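Local structure of membrane-bound lytic murein transglycosylase (Agrobacterium tumefaciens, 2PNW) at residues P157-I162 and V251-R256; R178-L183 and E247-L252. The protein probably cleaves the glycan strands of peptidoglycan as a lytic murein transglycosylase of the MltA family, working at the bacterial membrane. One frame throughout, in Å; residues are numbered along the deposited sequence.

Interaction 1. Residues P157-I162 and V251-R256; sequences PDRRAI and VLWHNR
An N-capped helix start, that of helix 159-163 in the MltA-specific insert domain, meets the chain leaving helix 248-252 through Asp158, Arg159 and Arg160. Asp158 occupies the N-cap position, and its two carboxylate oxygens divide the work: OD1 accepts from Ala161 N, whereas OD2 turns its anti lone pair to Arg256 NE in a nearly straight salt bridge (3.2 Å, 177°). That oxygen lies in the guanidinium plane of Arg256, although the carboxylate itself stands steeply to it, the planes 78° apart. Water 1 joins the same pair, donating to OD2 and weakly held by Arg256 NH2. One residue on, Arg159 N donates to Arg256 O at 3.0 Å. The Arg159 chain bends at chi3 (-65°), bringing NE to a weak bond with Asn255 O, while water 2 accepts from Asn255 ND2 and, weakly, from Arg159 NH2; Asn255 OD1 takes Ser215 N. Arg160 runs extended over one face of the Trp253 indole, CD 3.5 Å from CE3, and its NE reaches Glu164. The indole NE1 bonds to Asp163. Arg160 CA makes a CH-pi contact over the same ring system, 3.7 Å from the centroid of the five-membered ring of Trp253 and almost on its normal.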
loop_
_atom_site.group_PDB
_atom_site.type_symbol
_atom_site.label_atom_id
_atom_site.label_comp_id
_atom_site.label_asym_id
_atom_site.label_seq_id
_atom_site.Cartn_x
_atom_site.Cartn_y
_atom_site.Cartn_z
ATOM N N PRO A 157 16.976 13.684 9.158
ATOM C CA PRO A 157 17.430 14.058 7.802
ATOM C C PRO A 157 16.472 13.594 6.683
ATOM O O PRO A 157 15.731 12.623 6.868
ATOM C CB PRO A 157 18.754 13.316 7.694
ATOM C CG PRO A 157 19.280 13.338 9.078
ATOM C CD PRO A 157 18.083 13.073 9.939
ATOM N N ASP A 158 16.479 14.283 5.538
ATOM C CA ASP A 158 15.604 13.909 4.418
ATOM C C ASP A 158 16.306 12.976 3.433
ATOM O O ASP A 158 17.454 12.646 3.631
ATOM C CB ASP A 158 15.028 15.162 3.692
ATOM C CG ASP A 158 16.096 16.009 3.022
ATOM O OD1 ASP A 158 17.294 15.641 3.008
ATOM O OD2 ASP A 158 15.720 17.069 2.484
ATOM N N ARG A 159 15.589 12.550 2.394
ATOM C CA ARG A 159 16.115 11.607 1.414
ATOM C C ARG A 159 17.478 12.072 0.874
ATOM O O ARG A 159 18.453 11.291 0.805
ATOM C CB ARG A 159 15.100 11.451 0.264
ATOM C CG ARG A 159 15.589 10.555 -0.904
ATOM C CD ARG A 159 14.527 10.398 -1.971
ATOM N NE ARG A 159 13.355 9.678 -1.479
ATOM C CZ ARG A 159 13.323 8.351 -1.294
ATOM N NH1 ARG A 159 14.403 7.616 -1.581
ATOM N NH2 ARG A 159 12.209 7.780 -0.842
ATOM N N ARG A 160 17.577 13.365 0.542
ATOM C CA ARG A 160 18.864 13.856 -0.004
ATOM C C ARG A 160 20.016 13.625 0.971
ATOM O O ARG A 160 21.095 13.119 0.582
ATOM C CB ARG A 160 18.785 15.350 -0.353
ATOM C CG ARG A 160 20.138 15.907 -0.821
ATOM C CD ARG A 160 19.972 17.328 -1.353
ATOM N NE ARG A 160 21.279 17.845 -1.777
ATOM C CZ ARG A 160 21.451 18.887 -2.593
ATOM N NH1 ARG A 160 20.397 19.542 -3.080
ATOM N NH2 ARG A 160 22.686 19.282 -2.908
ATOM N N ALA A 161 19.811 14.012 2.234
ATOM C CA ALA A 161 20.877 13.913 3.232
ATOM C C ALA A 161 21.286 12.441 3.438
ATOM O O ALA A 161 22.461 12.114 3.621
ATOM C CB ALA A 161 20.443 14.541 4.537
ATOM N N ILE A 162 20.303 11.559 3.382
ATOM C CA ILE A 162 20.572 10.109 3.541
ATOM C C ILE A 162 21.329 9.568 2.311
ATOM O O ILE A 162 22.382 8.911 2.452
ATOM C CB ILE A 162 19.286 9.335 3.850
ATOM C CG1 ILE A 162 18.671 9.883 5.173
ATOM C CG2 ILE A 162 19.568 7.809 3.928
ATOM C CD1 ILE A 162 17.148 9.569 5.267
ATOM N N VAL A 251 15.214 15.338 -9.058
ATOM C CA VAL A 251 13.841 14.903 -9.127
ATOM C C VAL A 251 13.529 13.950 -7.954
ATOM O O VAL A 251 12.534 14.121 -7.286
ATOM C CB VAL A 251 13.544 14.229 -10.486
ATOM C CG1 VAL A 251 12.150 13.554 -10.484
ATOM C CG2 VAL A 251 13.641 15.284 -11.640
ATOM N N LEU A 252 14.354 12.927 -7.749
ATOM C CA LEU A 252 14.068 11.982 -6.640
ATOM C C LEU A 252 14.047 12.715 -5.305
ATOM O O LEU A 252 13.226 12.421 -4.434
ATOM C CB LEU A 252 15.129 10.885 -6.584
ATOM C CG LEU A 252 15.200 10.032 -7.864
ATOM C CD1 LEU A 252 16.045 8.763 -7.591
ATOM C CD2 LEU A 252 13.783 9.686 -8.410
ATOM N N TRP A 253 14.947 13.678 -5.143
ATOM C CA TRP A 253 15.096 14.364 -3.845
ATOM C C TRP A 253 13.966 15.359 -3.526
ATOM O O TRP A 253 13.832 15.823 -2.376
ATOM C CB TRP A 253 16.479 15.032 -3.773
ATOM C CG TRP A 253 17.636 14.054 -3.691
ATOM C CD1 TRP A 253 17.582 12.737 -3.322
ATOM C CD2 TRP A 253 19.016 14.339 -3.939
ATOM N NE1 TRP A 253 18.830 12.178 -3.359
ATOM C CE2 TRP A 253 19.737 13.148 -3.710
ATOM C CE3 TRP A 253 19.725 15.497 -4.332
ATOM C CZ2 TRP A 253 21.128 13.071 -3.863
ATOM C CZ3 TRP A 253 21.104 15.422 -4.474
ATOM C CH2 TRP A 253 21.797 14.215 -4.241
ATOM N N HIS A 254 13.137 15.661 -4.537
ATOM C CA HIS A 254 11.861 16.379 -4.346
ATOM C C HIS A 254 10.983 15.587 -3.386
ATOM O O HIS A 254 10.192 16.157 -2.644
ATOM C CB HIS A 254 11.140 16.521 -5.691
ATOM C CG HIS A 254 9.754 17.079 -5.594
ATOM N ND1 HIS A 254 9.505 18.380 -5.215
ATOM C CD2 HIS A 254 8.556 16.541 -5.915
ATOM C CE1 HIS A 254 8.203 18.610 -5.271
ATOM N NE2 HIS A 254 7.602 17.502 -5.685
ATOM N N ASN A 255 11.106 14.263 -3.428
ATOM C CA ASN A 255 10.435 13.413 -2.421
ATOM C C ASN A 255 11.319 13.302 -1.185
ATOM O O ASN A 255 12.244 12.486 -1.120
ATOM C CB ASN A 255 10.125 12.010 -2.977
ATOM C CG ASN A 255 9.490 11.115 -1.908
ATOM O OD1 ASN A 255 8.745 11.612 -1.060
ATOM N ND2 ASN A 255 9.809 9.825 -1.924
ATOM N N ARG A 256 11.067 14.158 -0.205
ATOM C CA ARG A 256 11.917 14.216 0.983
ATOM C C ARG A 256 11.716 13.004 1.904
ATOM O O ARG A 256 12.596 12.698 2.713
ATOM C CB ARG A 256 11.590 15.484 1.786
ATOM C CG ARG A 256 12.071 16.736 1.068
ATOM C CD ARG A 256 11.779 17.955 1.953
ATOM N NE ARG A 256 12.705 18.069 3.057
ATOM C CZ ARG A 256 12.405 18.572 4.267
ATOM N NH1 ARG A 256 11.173 18.940 4.590
ATOM N NH2 ARG A 256 13.369 18.645 5.165
HETATM O O HOH W 1 15.573 19.335 3.636
HETATM O O HOH W 2 9.318 7.841 0.311
HETATM O O HOH W 3 15.322 15.179 -0.112
#

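Interaction 2. Residues R178-L183 and E247-L252; sequences RSKVDL and EVDGVL
Lys180 and Val181, in the first turn of helix 180-189, meet helix 248-252 in a small helix-to-helix contact within the MltA-specific insert domain. Just before them, Ser179 caps the helix, its OG accepting from Asp182 N at 3.0 Å. Lys180 follows with CG set between its backbone N and carbonyl carbon (chi1 74°), and from there the chain stretches out to Asp249. Its NZ donates to Asp249 OD1 at 2.7 Å, a salt bridge in which the ammonium comes from the syn side but 34° out of the carboxylate plane. The last methylene, CE, rests 3.9 Å from Val248 CG1 while NZ is bound. Leu252 approaches Lys180 more loosely, its CD1 4.3 Å from Lys180 O. Val181 meets the methyl that Lys180 CE touches, CG2 to Val248 CG1 at 4.0 Å, and both valines also touch Leu241 of helix 234-243. Closest CA atoms, those of Val181 and Val248, are still 8.2 Å apart, so mainly side chains bridge the gap. The contact thus combines one short ion pair with a few apolar contacts, and its partly buried setting would probably strengthen the attraction between the charges.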
loop_
_atom_site.group_PDB
_atom_site.type_symbol
_atom_site.label_atom_id
_atom_site.label_comp_id
_atom_site.label_asym_id
_atom_site.label_seq_id
_atom_site.Cartn_x
_atom_site.Cartn_y
_atom_site.Cartn_z
ATOM N N ARG A 178 22.020 -1.722 -7.168
ATOM C CA ARG A 178 22.852 -1.133 -8.234
ATOM C C ARG A 178 22.093 -0.108 -9.048
ATOM O O ARG A 178 22.696 0.558 -9.902
ATOM C CB ARG A 178 23.409 -2.218 -9.181
ATOM C CG ARG A 178 22.347 -3.039 -9.882
ATOM C CD ARG A 178 22.981 -4.098 -10.824
ATOM N NE ARG A 178 23.844 -3.438 -11.798
ATOM C CZ ARG A 178 24.826 -4.026 -12.479
ATOM N NH1 ARG A 178 25.089 -5.321 -12.309
ATOM N NH2 ARG A 178 25.548 -3.302 -13.339
ATOM N N SER A 179 20.781 0.006 -8.820
ATOM C CA SER A 179 19.955 1.019 -9.504
ATOM C C SER A 179 19.276 1.957 -8.505
ATOM O O SER A 179 18.438 1.512 -7.711
ATOM C CB SER A 179 18.909 0.351 -10.382
ATOM O OG SER A 179 17.942 1.294 -10.843
ATOM N N LYS A 180 19.599 3.249 -8.551
ATOM C CA LYS A 180 18.924 4.184 -7.636
ATOM C C LYS A 180 17.444 4.359 -7.967
ATOM O O LYS A 180 16.620 4.524 -7.056
ATOM C CB LYS A 180 19.686 5.524 -7.455
ATOM C CG LYS A 180 19.637 6.505 -8.581
ATOM C CD LYS A 180 20.602 7.663 -8.277
ATOM C CE LYS A 180 21.109 8.312 -9.541
ATOM N NZ LYS A 180 22.110 9.383 -9.191
ATOM N N VAL A 181 17.082 4.288 -9.255
ATOM C CA VAL A 181 15.689 4.436 -9.623
ATOM C C VAL A 181 14.866 3.212 -9.199
ATOM O O VAL A 181 13.738 3.348 -8.709
ATOM C CB VAL A 181 15.501 4.775 -11.121
ATOM C CG1 VAL A 181 14.012 4.747 -11.472
ATOM C CG2 VAL A 181 16.082 6.189 -11.385
ATOM N N ASP A 182 15.434 2.016 -9.370
ATOM C CA ASP A 182 14.706 0.812 -8.999
ATOM C C ASP A 182 14.487 0.842 -7.481
ATOM O O ASP A 182 13.390 0.500 -7.005
ATOM C CB ASP A 182 15.470 -0.454 -9.405
ATOM C CG ASP A 182 15.373 -0.764 -10.921
ATOM O OD1 ASP A 182 14.564 -0.137 -11.613
ATOM O OD2 ASP A 182 16.117 -1.643 -11.407
ATOM N N LEU A 183 15.514 1.241 -6.730
ATOM C CA LEU A 183 15.362 1.347 -5.274
ATOM C C LEU A 183 14.340 2.423 -4.877
ATOM O O LEU A 183 13.538 2.234 -3.947
ATOM C CB LEU A 183 16.713 1.605 -4.615
ATOM C CG LEU A 183 16.671 1.826 -3.101
ATOM C CD1 LEU A 183 16.030 0.630 -2.360
ATOM C CD2 LEU A 183 18.093 2.068 -2.638
ATOM N N GLU A 247 19.848 14.594 -14.189
ATOM C CA GLU A 247 18.743 15.286 -13.527
ATOM C C GLU A 247 18.010 14.403 -12.480
ATOM O O GLU A 247 17.061 14.845 -11.806
ATOM C CB GLU A 247 17.763 15.797 -14.603
ATOM C CG GLU A 247 18.371 16.921 -15.505
ATOM C CD GLU A 247 19.436 16.436 -16.526
ATOM O OE1 GLU A 247 19.259 15.359 -17.126
ATOM O OE2 GLU A 247 20.451 17.147 -16.757
ATOM N N VAL A 248 18.402 13.140 -12.412
ATOM C CA VAL A 248 17.683 12.159 -11.595
ATOM C C VAL A 248 17.675 12.561 -10.123
ATOM O O VAL A 248 16.602 12.601 -9.528
ATOM C CB VAL A 248 18.223 10.729 -11.820
ATOM C CG1 VAL A 248 17.717 9.776 -10.703
ATOM C CG2 VAL A 248 17.785 10.256 -13.179
ATOM N N ASP A 249 18.836 12.873 -9.543
ATOM C CA ASP A 249 18.877 13.201 -8.099
ATOM C C ASP A 249 17.952 14.347 -7.741
ATOM O O ASP A 249 17.243 14.280 -6.737
ATOM C CB ASP A 249 20.304 13.503 -7.591
ATOM C CG ASP A 249 21.197 12.293 -7.594
ATOM O OD1 ASP A 249 20.692 11.148 -7.666
ATOM O OD2 ASP A 249 22.432 12.482 -7.515
ATOM N N GLY A 250 17.953 15.418 -8.541
ATOM C CA GLY A 250 17.105 16.584 -8.232
ATOM C C GLY A 250 15.635 16.231 -8.160
ATOM O O GLY A 250 14.895 16.745 -7.312
ATOM N N VAL A 251 15.214 15.338 -9.058
ATOM C CA VAL A 251 13.841 14.903 -9.127
ATOM C C VAL A 251 13.529 13.950 -7.954
ATOM O O VAL A 251 12.534 14.121 -7.286
ATOM C CB VAL A 251 13.544 14.229 -10.486
ATOM C CG1 VAL A 251 12.150 13.554 -10.484
ATOM C CG2 VAL A 251 13.641 15.284 -11.640
ATOM N N LEU A 252 14.354 12.927 -7.749
ATOM C CA LEU A 252 14.068 11.982 -6.640
ATOM C C LEU A 252 14.047 12.715 -5.305
ATOM O O LEU A 252 13.226 12.421 -4.434
ATOM C CB LEU A 252 15.129 10.885 -6.584
ATOM C CG LEU A 252 15.200 10.032 -7.864
ATOM C CD1 LEU A 252 16.045 8.763 -7.591
ATOM C CD2 LEU A 252 13.783 9.686 -8.410
#

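How the interactions relate
Both interactions draw on helix 248-252, a short element that serves two neighbours at once: Val248, Asp249 and Leu252 of it face helix 180-189 in interaction 2, and the chain running out of its end meets helix 159-163 in interaction 1. The centres of the contacts lie about 10 Å apart, and Val251 and Leu252 belong to both second segments. Of these two shared residues only Leu252 touches across both contacts, and it also packs on Phe184 of helix 180-189, which Arg159 touches as well. Each centre is about 21 Å from that of the chain, and all four segments fall inside the MltA-specific insert range, illustrating how one short helix can join distant sequence within a domain.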